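Local coordinates for lovastatin nonaketide synthase, polyketide synthase component (Aspergillus terreus, PDB 7CPX), which builds the polyketide chain of dihydromonacolin L, the lovastatin precursor, from malonyl-CoA as an iterative, multidomain homodimeric synthase working with the partner protein LovC, at residues 523-528 / 886-891; 562-567 / 845-850; 571-576 / 881-886; 629-634 / 655-660; 849-854 / 876-881. The protein carries 2 engineered substitutions. All blocks are in the same frame, centred on the assembly; numbering follows the deposited sequence.

Contact 1: residues 523-528 / 886-891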
# COMPACT_ATOMS: atom_id res chain seq x y z
N ALA A 523 -28.39 -47.13 22.44
CA ALA A 523 -27.99 -48.41 22.98
C ALA A 523 -28.41 -49.51 22.01
O ALA A 523 -29.51 -49.46 21.45
CB ALA A 523 -28.60 -48.64 24.36
N ILE A 524 -27.54 -50.49 21.83
CA ILE A 524 -27.74 -51.57 20.88
C ILE A 524 -27.84 -52.88 21.66
O ILE A 524 -27.09 -53.10 22.61
CB ILE A 524 -26.58 -51.63 19.86
CG1 ILE A 524 -26.32 -50.24 19.27
CG2 ILE A 524 -26.90 -52.62 18.76
CD1 ILE A 524 -27.52 -49.60 18.60
N VAL A 525 -28.77 -53.73 21.25
CA VAL A 525 -29.06 -54.98 21.94
C VAL A 525 -28.61 -56.13 21.06
O VAL A 525 -29.01 -56.22 19.89
CB VAL A 525 -30.56 -55.09 22.28
CG1 VAL A 525 -30.87 -56.44 22.90
CG2 VAL A 525 -30.97 -53.97 23.22
N GLY A 526 -27.79 -57.02 21.62
CA GLY A 526 -27.32 -58.18 20.90
C GLY A 526 -26.51 -59.12 21.76
O GLY A 526 -25.61 -58.68 22.49
N HIS A 527 -26.82 -60.41 21.69
CA HIS A 527 -26.11 -61.39 22.51
C HIS A 527 -24.71 -61.66 21.98
O HIS A 527 -23.76 -61.80 22.76
CB HIS A 527 -26.90 -62.70 22.58
CG HIS A 527 -26.25 -63.76 23.41
ND1 HIS A 527 -26.44 -65.10 23.17
CD2 HIS A 527 -25.42 -63.67 24.47
CE1 HIS A 527 -25.75 -65.80 24.06
NE2 HIS A 527 -25.12 -64.96 24.85
N SER A 528 -24.55 -61.74 20.66
CA SER A 528 -23.29 -62.09 20.03
C SER A 528 -22.88 -61.00 19.04
O SER A 528 -23.57 -59.99 18.87
CB SER A 528 -23.40 -63.44 19.32
OG SER A 528 -24.38 -63.41 18.30
N SER A 886 -33.87 -59.27 25.62
CA SER A 886 -34.86 -58.55 26.41
C SER A 886 -34.21 -57.83 27.59
O SER A 886 -34.43 -56.63 27.81
CB SER A 886 -35.94 -59.52 26.91
OG SER A 886 -36.54 -60.20 25.82
N PHE A 887 -33.39 -58.55 28.36
CA PHE A 887 -32.76 -57.93 29.52
C PHE A 887 -31.76 -56.85 29.09
O PHE A 887 -31.67 -55.79 29.73
CB PHE A 887 -32.06 -58.99 30.37
CG PHE A 887 -31.40 -58.44 31.60
CD1 PHE A 887 -32.14 -58.15 32.73
CD2 PHE A 887 -30.04 -58.19 31.61
CE1 PHE A 887 -31.53 -57.64 33.86
CE2 PHE A 887 -29.43 -57.68 32.74
CZ PHE A 887 -30.18 -57.40 33.86
N SER A 888 -31.01 -57.11 28.02
CA SER A 888 -30.08 -56.11 27.52
C SER A 888 -30.81 -54.87 27.02
O SER A 888 -30.30 -53.76 27.15
CB SER A 888 -29.21 -56.70 26.42
OG SER A 888 -28.34 -55.72 25.87
N ARG A 889 -32.01 -55.04 26.46
CA ARG A 889 -32.80 -53.89 26.03
C ARG A 889 -33.33 -53.12 27.22
O ARG A 889 -33.44 -51.89 27.18
CB ARG A 889 -33.94 -54.35 25.13
CG ARG A 889 -34.77 -53.22 24.55
CD ARG A 889 -35.86 -53.73 23.62
NE ARG A 889 -35.31 -54.51 22.51
CZ ARG A 889 -35.20 -55.83 22.51
NH1 ARG A 889 -35.59 -56.57 23.53
NH2 ARG A 889 -34.69 -56.43 21.44
N ALA A 890 -33.68 -53.82 28.30
CA ALA A 890 -34.07 -53.12 29.52
C ALA A 890 -32.92 -52.27 30.04
O ALA A 890 -33.10 -51.09 30.38
CB ALA A 890 -34.52 -54.13 30.58
N LEU A 891 -31.72 -52.86 30.11
CA LEU A 891 -30.56 -52.09 30.54
C LEU A 891 -30.26 -50.96 29.57
O LEU A 891 -29.82 -49.88 29.97
CB LEU A 891 -29.34 -53.01 30.68
CG LEU A 891 -29.37 -54.01 31.83
CD1 LEU A 891 -28.07 -54.81 31.85
CD2 LEU A 891 -29.58 -53.31 33.17
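V525 reaches helix 883-898 with both of its methyl groups: CG2 packs on R889, while CG1 meets S888 and also lies over the rim of the R889 guanidinium. With CG1 anti to the backbone N (chi1 175°), that methyl points at S888 and stands 3.9 Å from S888 CB, while the second branch turns to the arginine next along the helix: V525 CG2 lies 3.4 Å from R889 CA and 3.6 Å from R889 CB. The valine and arginine side chains run at about a right angle to each other. Farther out the arginine bends at chi3 (-58°), which brings the guanidinium back above the valine, with V525 CG1 over one face and 4.1 Å from R889 NH2. No hydrogen bond joins the two segments. A forked, compact valine suits a place where two neighbouring helix positions must be covered at once. S888 is small enough to let the incoming chain approach, and R889 offers its methylenes to the valine while its charged end makes a long, weak ion pair with E878. The valine directly follows strand 520-524, the middle member of a three-stranded antiparallel sheet between 475-479 and 546-547, consistent with the linker that joins ketosynthase to acyltransferase in such synthases. I524 turns away from this contact onto helix 529-542, whereas F887 on the acyltransferase helix packs against helix 624-644.

Contact 2: residues 562-567 / 845-850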
# COMPACT_ATOMS: atom_id res chain seq x y z
N ILE A 562 -42.74 -53.12 38.79
CA ILE A 562 -44.09 -53.60 38.54
C ILE A 562 -44.00 -55.06 38.12
O ILE A 562 -43.39 -55.37 37.10
CB ILE A 562 -44.79 -52.76 37.45
CG1 ILE A 562 -44.95 -51.32 37.95
CG2 ILE A 562 -46.12 -53.37 37.06
CD1 ILE A 562 -44.08 -50.32 37.22
N PHE A 563 -44.60 -55.94 38.90
CA PHE A 563 -44.36 -57.38 38.77
C PHE A 563 -45.53 -58.03 38.04
O PHE A 563 -46.69 -57.90 38.45
CB PHE A 563 -44.15 -57.99 40.15
CG PHE A 563 -42.82 -57.64 40.75
CD1 PHE A 563 -42.59 -56.37 41.24
CD2 PHE A 563 -41.81 -58.58 40.82
CE1 PHE A 563 -41.37 -56.03 41.78
CE2 PHE A 563 -40.58 -58.25 41.37
CZ PHE A 563 -40.37 -56.97 41.85
N THR A 564 -45.21 -58.74 36.95
CA THR A 564 -46.23 -59.39 36.14
C THR A 564 -46.75 -60.65 36.83
O THR A 564 -46.04 -61.29 37.61
CB THR A 564 -45.67 -59.75 34.77
OG1 THR A 564 -44.55 -60.63 34.92
CG2 THR A 564 -45.22 -58.49 34.03
N GLY A 565 -47.99 -61.00 36.52
CA GLY A 565 -48.64 -62.13 37.17
C GLY A 565 -49.03 -63.24 36.23
O GLY A 565 -48.65 -63.25 35.05
N GLN A 566 -49.80 -64.20 36.74
CA GLN A 566 -50.25 -65.32 35.92
C GLN A 566 -51.18 -64.83 34.82
O GLN A 566 -51.87 -63.82 34.95
CB GLN A 566 -50.96 -66.36 36.79
CG GLN A 566 -51.42 -67.60 36.03
CD GLN A 566 -52.04 -68.64 36.93
OE1 GLN A 566 -52.08 -68.48 38.15
NE2 GLN A 566 -52.53 -69.72 36.34
N GLY A 567 -51.18 -65.57 33.70
CA GLY A 567 -51.90 -65.17 32.52
C GLY A 567 -51.08 -64.35 31.54
O GLY A 567 -51.48 -64.21 30.38
N GLY A 845 -39.88 -46.85 35.64
CA GLY A 845 -40.54 -48.06 36.09
C GLY A 845 -40.20 -49.21 35.17
O GLY A 845 -40.12 -49.05 33.95
N ILE A 846 -40.01 -50.39 35.77
CA ILE A 846 -39.64 -51.60 35.04
C ILE A 846 -40.70 -52.65 35.30
O ILE A 846 -41.02 -52.96 36.45
CB ILE A 846 -38.25 -52.11 35.46
CG1 ILE A 846 -37.16 -51.19 34.91
CG2 ILE A 846 -38.05 -53.54 34.96
CD1 ILE A 846 -35.80 -51.43 35.52
N GLU A 847 -41.25 -53.20 34.21
CA GLU A 847 -42.18 -54.32 34.29
C GLU A 847 -41.37 -55.60 34.40
O GLU A 847 -41.07 -56.27 33.41
CB GLU A 847 -43.10 -54.35 33.07
CG GLU A 847 -44.11 -55.49 33.09
CD GLU A 847 -45.14 -55.37 31.98
OE1 GLU A 847 -45.22 -54.29 31.35
OE2 GLU A 847 -45.87 -56.35 31.74
N VAL A 848 -41.01 -55.95 35.63
CA VAL A 848 -40.24 -57.16 35.88
C VAL A 848 -41.07 -58.36 35.43
O VAL A 848 -42.19 -58.57 35.91
CB VAL A 848 -39.85 -57.27 37.35
CG1 VAL A 848 -38.92 -58.46 37.57
CG2 VAL A 848 -39.20 -55.98 37.83
N GLY A 849 -40.52 -59.15 34.52
CA GLY A 849 -41.17 -60.36 34.07
C GLY A 849 -41.73 -60.23 32.66
O GLY A 849 -41.02 -59.82 31.74
N CYS A 850 -43.01 -60.55 32.50
CA CYS A 850 -43.60 -60.78 31.19
C CYS A 850 -44.23 -59.50 30.64
O CYS A 850 -45.44 -59.26 30.72
CB CYS A 850 -44.61 -61.92 31.27
SG CYS A 850 -44.00 -63.30 32.28
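I562 and F563 pair with E847 and V848 as parallel neighbours in the five-stranded sheet at the centre of the acyltransferase α/β fold. The ladder begins with I562 N donating to I846 O at 2.9 Å (157°). I562 O takes a weak, bent bond from V848 N, helped by the CA-H of E847. Past the end of strand 558-563 the pairing continues through T564, whose N donates to V848 O at 3.2 Å, almost straight at the hydrogen (168°). That carbonyl also takes a weak bond from T564 OG1. The E847 carboxylate finds its partners outside the two segments: OE2 accepts from L854 N and OE1 weakly from Y873 OH, which helps to satisfy a buried acid. Its extended chain passes at about a right angle to T564. Among the apolar groups, V848 CB lies over one face of the F563 ring, near its rim, the two side chains running side by side on the same face of the sheet. Threonine suits its position because one short side chain gives both a methyl for the glutamate stem and a hydroxyl for the backbone. With OG1 set between the backbone N and carbonyl carbon (chi1 60°), T564 OG1 accepts C850 N at 2.9 Å.

Contact 3: residues 571-576 / 881-886; sequences PGMLKN and KNDLDS
D883 pushes its carboxylate against the first residues of helix 575-578, where N576 N donates to D883 OD2 at 2.8 Å. The donor comes in on the anti side of that oxygen, 22° out of the carboxylate plane. N576 answers with its own side chain: N576 OD1 takes a weak bond from D883 N at 3.4 Å, so the two residues hold each other in both directions, amide and carboxylate planes turned 45° apart. Beside them the amide planes of N576 and N882 are nearly parallel, 6° apart, although the side chains cross at a slant, and L884 CD2 touches N576 CB at 3.4 Å. M573, bent at chi2 and chi3, brings its CE round to the other carboxylate oxygen. In the next shell, a type II turn from G572 to K575 leads into the helix start and places N576 N before D883, and K575 NZ braces it by bonding to G572 O at 3.2 Å. On the facing segment N882 OD1 accepts D885 N at 2.7 Å, and N882 O takes both S886 N and S886 OG. An aspartate suits the place because its negative charge faces a helix start, where the dipole would probably stabilise it. Two helix beginnings thus meet, one of them closed by N882 as a classical asparagine N-cap.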
# COMPACT_ATOMS: atom_id res chain seq x y z
N PRO A 571 -44.43 -68.62 26.64
CA PRO A 571 -43.75 -69.92 26.55
C PRO A 571 -42.23 -69.75 26.51
O PRO A 571 -41.70 -68.81 25.91
CB PRO A 571 -44.28 -70.51 25.24
CG PRO A 571 -44.72 -69.34 24.44
CD PRO A 571 -45.23 -68.34 25.43
N GLY A 572 -41.54 -70.69 27.15
CA GLY A 572 -40.09 -70.73 27.09
C GLY A 572 -39.40 -69.49 27.61
O GLY A 572 -38.44 -69.00 27.00
N MET A 573 -39.86 -68.96 28.74
CA MET A 573 -39.19 -67.82 29.36
C MET A 573 -37.93 -68.27 30.08
O MET A 573 -37.87 -69.37 30.65
CB MET A 573 -40.13 -67.11 30.33
CG MET A 573 -41.38 -66.53 29.68
SD MET A 573 -41.20 -64.80 29.17
CE MET A 573 -40.17 -64.97 27.72
N LEU A 574 -36.91 -67.42 30.05
CA LEU A 574 -35.59 -67.65 30.64
C LEU A 574 -34.83 -68.78 29.97
O LEU A 574 -33.76 -69.16 30.46
CB LEU A 574 -35.66 -67.95 32.15
CG LEU A 574 -36.21 -66.87 33.08
CD1 LEU A 574 -35.98 -67.29 34.53
CD2 LEU A 574 -35.58 -65.52 32.81
N LYS A 575 -35.34 -69.34 28.87
CA LYS A 575 -34.65 -70.46 28.24
C LYS A 575 -33.26 -70.05 27.77
O LYS A 575 -32.29 -70.79 27.95
CB LYS A 575 -35.48 -70.99 27.07
CG LYS A 575 -35.69 -69.99 25.94
CD LYS A 575 -36.60 -70.55 24.86
CE LYS A 575 -36.71 -69.60 23.68
NZ LYS A 575 -37.31 -68.30 24.06
N ASN A 576 -33.15 -68.86 27.18
CA ASN A 576 -31.84 -68.39 26.72
C ASN A 576 -30.99 -67.91 27.88
O ASN A 576 -29.78 -68.16 27.92
CB ASN A 576 -32.03 -67.29 25.68
CG ASN A 576 -33.01 -67.66 24.59
OD1 ASN A 576 -34.03 -67.00 24.40
ND2 ASN A 576 -32.71 -68.74 23.87
N LYS A 881 -39.52 -62.96 22.70
CA LYS A 881 -38.23 -62.44 22.30
C LYS A 881 -37.11 -63.13 23.07
O LYS A 881 -37.33 -63.79 24.09
CB LYS A 881 -38.16 -60.93 22.51
CG LYS A 881 -39.39 -60.18 22.02
CD LYS A 881 -39.76 -60.55 20.59
CE LYS A 881 -40.92 -59.71 20.09
NZ LYS A 881 -41.59 -60.33 18.91
N ASN A 882 -35.89 -62.97 22.58
CA ASN A 882 -34.73 -63.56 23.23
C ASN A 882 -34.55 -62.98 24.63
O ASN A 882 -34.65 -61.77 24.83
CB ASN A 882 -33.47 -63.32 22.39
CG ASN A 882 -32.22 -63.86 23.05
OD1 ASN A 882 -31.67 -63.25 23.97
ND2 ASN A 882 -31.76 -65.02 22.59
N ASP A 883 -34.29 -63.86 25.60
CA ASP A 883 -34.18 -63.42 26.98
C ASP A 883 -32.98 -62.49 27.16
O ASP A 883 -33.09 -61.43 27.80
CB ASP A 883 -34.06 -64.64 27.90
CG ASP A 883 -35.19 -65.62 27.71
OD1 ASP A 883 -36.34 -65.18 27.47
OD2 ASP A 883 -34.94 -66.84 27.80
N LEU A 884 -31.83 -62.87 26.61
CA LEU A 884 -30.66 -61.99 26.70
C LEU A 884 -30.95 -60.65 26.05
O LEU A 884 -30.63 -59.60 26.61
CB LEU A 884 -29.44 -62.64 26.02
CG LEU A 884 -28.97 -64.03 26.47
CD1 LEU A 884 -29.37 -64.32 27.91
CD2 LEU A 884 -29.49 -65.10 25.53
N ASP A 885 -31.57 -60.67 24.87
CA ASP A 885 -31.90 -59.43 24.19
C ASP A 885 -32.89 -58.61 25.00
O ASP A 885 -32.78 -57.39 25.08
CB ASP A 885 -32.45 -59.71 22.80
CG ASP A 885 -31.46 -60.43 21.91
OD1 ASP A 885 -30.34 -60.73 22.39
OD2 ASP A 885 -31.79 -60.70 20.74
N SER A 886 -33.87 -59.27 25.62
CA SER A 886 -34.86 -58.55 26.41
C SER A 886 -34.21 -57.83 27.59
O SER A 886 -34.43 -56.63 27.81
CB SER A 886 -35.94 -59.52 26.91
OG SER A 886 -36.54 -60.20 25.82

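Contact 4: residues 629-634 / 655-660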
# COMPACT_ATOMS: atom_id res chain seq x y z
N PRO A 629 -45.24 -70.87 39.32
CA PRO A 629 -43.80 -70.87 39.65
C PRO A 629 -42.92 -70.44 38.50
O PRO A 629 -41.85 -69.88 38.74
CB PRO A 629 -43.54 -72.33 40.06
CG PRO A 629 -44.63 -73.11 39.45
CD PRO A 629 -45.83 -72.21 39.42
N LEU A 630 -43.32 -70.68 37.25
CA LEU A 630 -42.51 -70.22 36.12
C LEU A 630 -42.39 -68.70 36.12
O LEU A 630 -41.29 -68.16 36.02
CB LEU A 630 -43.12 -70.71 34.80
CG LEU A 630 -42.47 -70.15 33.53
CD1 LEU A 630 -42.34 -71.24 32.48
CD2 LEU A 630 -43.28 -68.98 32.98
N CYS A 631 -43.52 -68.01 36.25
CA CYS A 631 -43.49 -66.55 36.30
C CYS A 631 -42.76 -66.06 37.54
O CYS A 631 -42.01 -65.07 37.48
CB CYS A 631 -44.91 -65.99 36.25
SG CYS A 631 -44.99 -64.18 36.26
N CYS A 632 -42.96 -66.73 38.67
CA CYS A 632 -42.27 -66.33 39.89
C CYS A 632 -40.76 -66.44 39.72
O CYS A 632 -40.02 -65.53 40.11
CB CYS A 632 -42.73 -67.18 41.07
SG CYS A 632 -42.01 -66.69 42.65
N ALA A 633 -40.28 -67.54 39.14
CA ALA A 633 -38.85 -67.71 38.91
C ALA A 633 -38.34 -66.69 37.90
O ALA A 633 -37.23 -66.16 38.06
CB ALA A 633 -38.57 -69.13 38.43
N VAL A 634 -39.12 -66.42 36.86
CA VAL A 634 -38.72 -65.41 35.88
C VAL A 634 -38.49 -64.07 36.57
O VAL A 634 -37.45 -63.43 36.40
CB VAL A 634 -39.79 -65.29 34.78
CG1 VAL A 634 -39.61 -63.99 34.00
CG2 VAL A 634 -39.73 -66.48 33.85
N HIS A 655 -50.24 -59.50 40.52
CA HIS A 655 -51.20 -60.52 40.90
C HIS A 655 -50.56 -61.89 40.77
O HIS A 655 -49.72 -62.12 39.90
CB HIS A 655 -52.47 -60.45 40.04
CG HIS A 655 -52.22 -60.65 38.57
ND1 HIS A 655 -51.87 -59.62 37.73
CD2 HIS A 655 -52.26 -61.77 37.81
CE1 HIS A 655 -51.72 -60.09 36.50
NE2 HIS A 655 -51.95 -61.39 36.52
N SER A 656 -50.96 -62.81 41.65
CA SER A 656 -50.48 -64.19 41.66
C SER A 656 -48.96 -64.15 41.72
O SER A 656 -48.42 -63.62 42.71
CB SER A 656 -51.08 -64.92 40.45
OG SER A 656 -50.64 -66.26 40.40
N SER A 657 -48.23 -64.67 40.73
CA SER A 657 -46.78 -64.66 40.79
C SER A 657 -46.24 -63.25 40.98
O SER A 657 -45.29 -63.03 41.75
CB SER A 657 -46.19 -65.29 39.53
OG SER A 657 -46.63 -66.63 39.38
N GLY A 658 -46.85 -62.27 40.31
CA GLY A 658 -46.40 -60.90 40.39
C GLY A 658 -46.33 -60.42 41.82
O GLY A 658 -45.54 -59.52 42.15
N GLU A 659 -47.15 -61.00 42.69
CA GLU A 659 -47.07 -60.66 44.11
C GLU A 659 -45.91 -61.40 44.78
O GLU A 659 -45.06 -60.77 45.42
CB GLU A 659 -48.39 -61.00 44.80
CG GLU A 659 -48.64 -60.22 46.09
CD GLU A 659 -47.61 -60.50 47.16
OE1 GLU A 659 -47.26 -61.68 47.36
OE2 GLU A 659 -47.14 -59.54 47.80
N ILE A 660 -45.84 -62.72 44.60
CA ILE A 660 -44.87 -63.52 45.34
C ILE A 660 -43.46 -63.01 45.08
O ILE A 660 -42.70 -62.70 46.00
CB ILE A 660 -45.02 -65.01 44.99
CG1 ILE A 660 -46.42 -65.51 45.33
CG2 ILE A 660 -43.96 -65.83 45.72
CD1 ILE A 660 -46.73 -66.89 44.79
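C631 and C632, adjacent on helix 624-644, take S657 of the following helix between them. Van der Waals packing dominates: C631 CB stands 3.6 Å from S657 CB, and the same serine carbon comes within 3.6 Å of C632 N, which puts S657 close against the backbone of the longer helix, its CA 4.9 Å from that of C632. One turn on comes the apolar contact, C632 SG meeting I660 CG2 at 3.7 Å. Both cysteines hold SG anti to the backbone N (chi1 -176° for C632), which directs the second sulfur to the isoleucine; in I660 it is the CG2 branch, also anti to its N, that faces back. Small cysteine and serine side chains let the helices come this near, and the branched I660 gives C632 SG a methyl to rest on. The serine marks the first turn of helix 657-665, directly after the sharp bend at S656, whose phi is positive (55°). The G654, S656 and G658 sequence and this strand-turn-helix geometry fit the nucleophile elbow, which makes S656 the probable nucleophile, as in related acyltransferases. Polar links lie around rather than across the contact. S657 OG bonds to Q628 O, on the same long helix that carries the cysteines, at the point where P629 kinks it. S656 OG makes a weak bond to Q566 OE1, and H655 NE2 bonds to Q566 O.

Contact 5: residues 849-854 / 876-881; sequences GCHPAL and CLERGK
Chi1 of C876 is 59°, which sets its sulfur between the backbone N and carbonyl carbon and turns it to G849, whose N donates to C876 SG at 3.5 Å with an angle of 161°. H851 carries its ring anti to the backbone N (chi1 -166°) and out toward E878, while the E878 chain bends back to bring its carboxylate near. H851 ND1 and E878 OE2 end 3.9 Å apart, too far for a bond, with ring and carboxylate planes steeply inclined; any attraction would be electrostatic and mild. The backbones are joined more directly: H851 N makes a weak bond to L877 O at 3.0 Å and shares its hydrogen with G849 O, 3.1 Å away across the inverse gamma turn centred on C850. A cis peptide leads into P852, whose CB lies over one face of the H851 ring near the rim and probably restricts the ring's rotation, and P852 CD comes near R879 CB, at a loose 4.4 Å. Glycine suits position 849 because a CB at these backbone angles would press on the carbonyl O of V848. From outside, W570 NE1 bonds to H851 O, and S886 OG weakly to E878 OE1. Both loops leave the C-terminal ends of neighbouring parallel strands, 844-848 and 872-875, which helix 855-865 connects as a β-α-β crossover of the acyltransferase α/β fold.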
# COMPACT_ATOMS: atom_id res chain seq x y z
N GLY A 849 -40.52 -59.15 34.52
CA GLY A 849 -41.17 -60.36 34.07
C GLY A 849 -41.73 -60.23 32.66
O GLY A 849 -41.02 -59.82 31.74
N CYS A 850 -43.01 -60.55 32.50
CA CYS A 850 -43.60 -60.78 31.19
C CYS A 850 -44.23 -59.50 30.64
O CYS A 850 -45.44 -59.26 30.72
CB CYS A 850 -44.61 -61.92 31.27
SG CYS A 850 -44.00 -63.30 32.28
N HIS A 851 -43.37 -58.67 30.07
CA HIS A 851 -43.81 -57.52 29.30
C HIS A 851 -44.55 -58.01 28.05
O HIS A 851 -44.23 -59.07 27.52
CB HIS A 851 -42.60 -56.67 28.92
CG HIS A 851 -42.93 -55.30 28.41
ND1 HIS A 851 -42.88 -54.98 27.07
CD2 HIS A 851 -43.28 -54.17 29.06
CE1 HIS A 851 -43.21 -53.70 26.92
NE2 HIS A 851 -43.46 -53.19 28.11
N PRO A 852 -45.55 -57.25 27.55
CA PRO A 852 -46.15 -55.98 27.96
C PRO A 852 -47.51 -56.12 28.66
O PRO A 852 -48.44 -55.38 28.33
CB PRO A 852 -46.33 -55.26 26.63
CG PRO A 852 -46.72 -56.38 25.70
CD PRO A 852 -46.02 -57.63 26.21
N ALA A 853 -47.62 -57.04 29.62
CA ALA A 853 -48.91 -57.28 30.25
C ALA A 853 -49.40 -56.06 31.02
O ALA A 853 -50.58 -55.70 30.94
CB ALA A 853 -48.82 -58.49 31.17
N LEU A 854 -48.51 -55.40 31.76
CA LEU A 854 -48.88 -54.32 32.66
C LEU A 854 -48.42 -52.95 32.18
O LEU A 854 -48.51 -51.98 32.94
CB LEU A 854 -48.31 -54.59 34.06
CG LEU A 854 -48.82 -55.84 34.77
CD1 LEU A 854 -47.97 -56.15 35.99
CD2 LEU A 854 -50.28 -55.67 35.17
N CYS A 876 -38.41 -56.00 30.38
CA CYS A 876 -37.18 -56.77 30.44
C CYS A 876 -37.32 -58.20 29.94
O CYS A 876 -36.30 -58.88 29.78
CB CYS A 876 -36.65 -56.81 31.88
SG CYS A 876 -37.79 -57.52 33.08
N LEU A 877 -38.54 -58.69 29.70
CA LEU A 877 -38.75 -60.01 29.10
C LEU A 877 -39.98 -59.90 28.21
O LEU A 877 -41.11 -60.00 28.69
CB LEU A 877 -38.91 -61.09 30.17
CG LEU A 877 -38.27 -62.44 29.84
CD1 LEU A 877 -36.75 -62.32 29.75
CD2 LEU A 877 -38.65 -63.48 30.89
N GLU A 878 -39.76 -59.68 26.92
CA GLU A 878 -40.84 -59.42 25.99
C GLU A 878 -41.53 -60.72 25.59
O GLU A 878 -41.17 -61.82 26.03
CB GLU A 878 -40.30 -58.68 24.76
CG GLU A 878 -40.09 -57.19 24.97
CD GLU A 878 -38.98 -56.89 25.96
OE1 GLU A 878 -37.99 -57.65 25.98
OE2 GLU A 878 -39.11 -55.90 26.71
N ARG A 879 -42.55 -60.60 24.75
CA ARG A 879 -43.40 -61.72 24.36
C ARG A 879 -42.72 -62.47 23.22
O ARG A 879 -42.76 -62.04 22.06
CB ARG A 879 -44.78 -61.22 23.96
CG ARG A 879 -45.84 -62.31 23.86
CD ARG A 879 -45.98 -62.84 22.44
NE ARG A 879 -47.22 -63.59 22.27
CZ ARG A 879 -47.36 -64.89 22.53
NH1 ARG A 879 -46.34 -65.61 22.98
NH2 ARG A 879 -48.54 -65.46 22.35
N GLY A 880 -42.09 -63.60 23.54
CA GLY A 880 -41.46 -64.43 22.54
C GLY A 880 -40.11 -63.96 22.06
O GLY A 880 -39.58 -64.52 21.09
N LYS A 881 -39.52 -62.96 22.70
CA LYS A 881 -38.23 -62.44 22.30
C LYS A 881 -37.11 -63.13 23.07
O LYS A 881 -37.33 -63.79 24.09
CB LYS A 881 -38.16 -60.93 22.51
CG LYS A 881 -39.39 -60.18 22.02
CD LYS A 881 -39.76 -60.55 20.59
CE LYS A 881 -40.92 -59.71 20.09
NZ LYS A 881 -41.59 -60.33 18.91

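How the contacts relate
Contacts 2 to 5 all lie within the acyltransferase domain, whereas contact 1 ties that domain to the region following the ketosynthase. Contacts 2 and 5 are closest, with centres about 7 Å apart and G849 and C850 in common. Contact 4, which holds the probable nucleophile elbow, is centred about 9 Å from contact 2; there F563 and Q566 reach the elbow residues directly. L877 of contact 5 lies between contacts 3 and 4: L877 CD2 is 3.3 Å from both M573 SD and V634 CG1. Contacts 1 and 3 share S886 and helix 883-898, while contact 1 stands about 23 Å from contact 4, centre to centre.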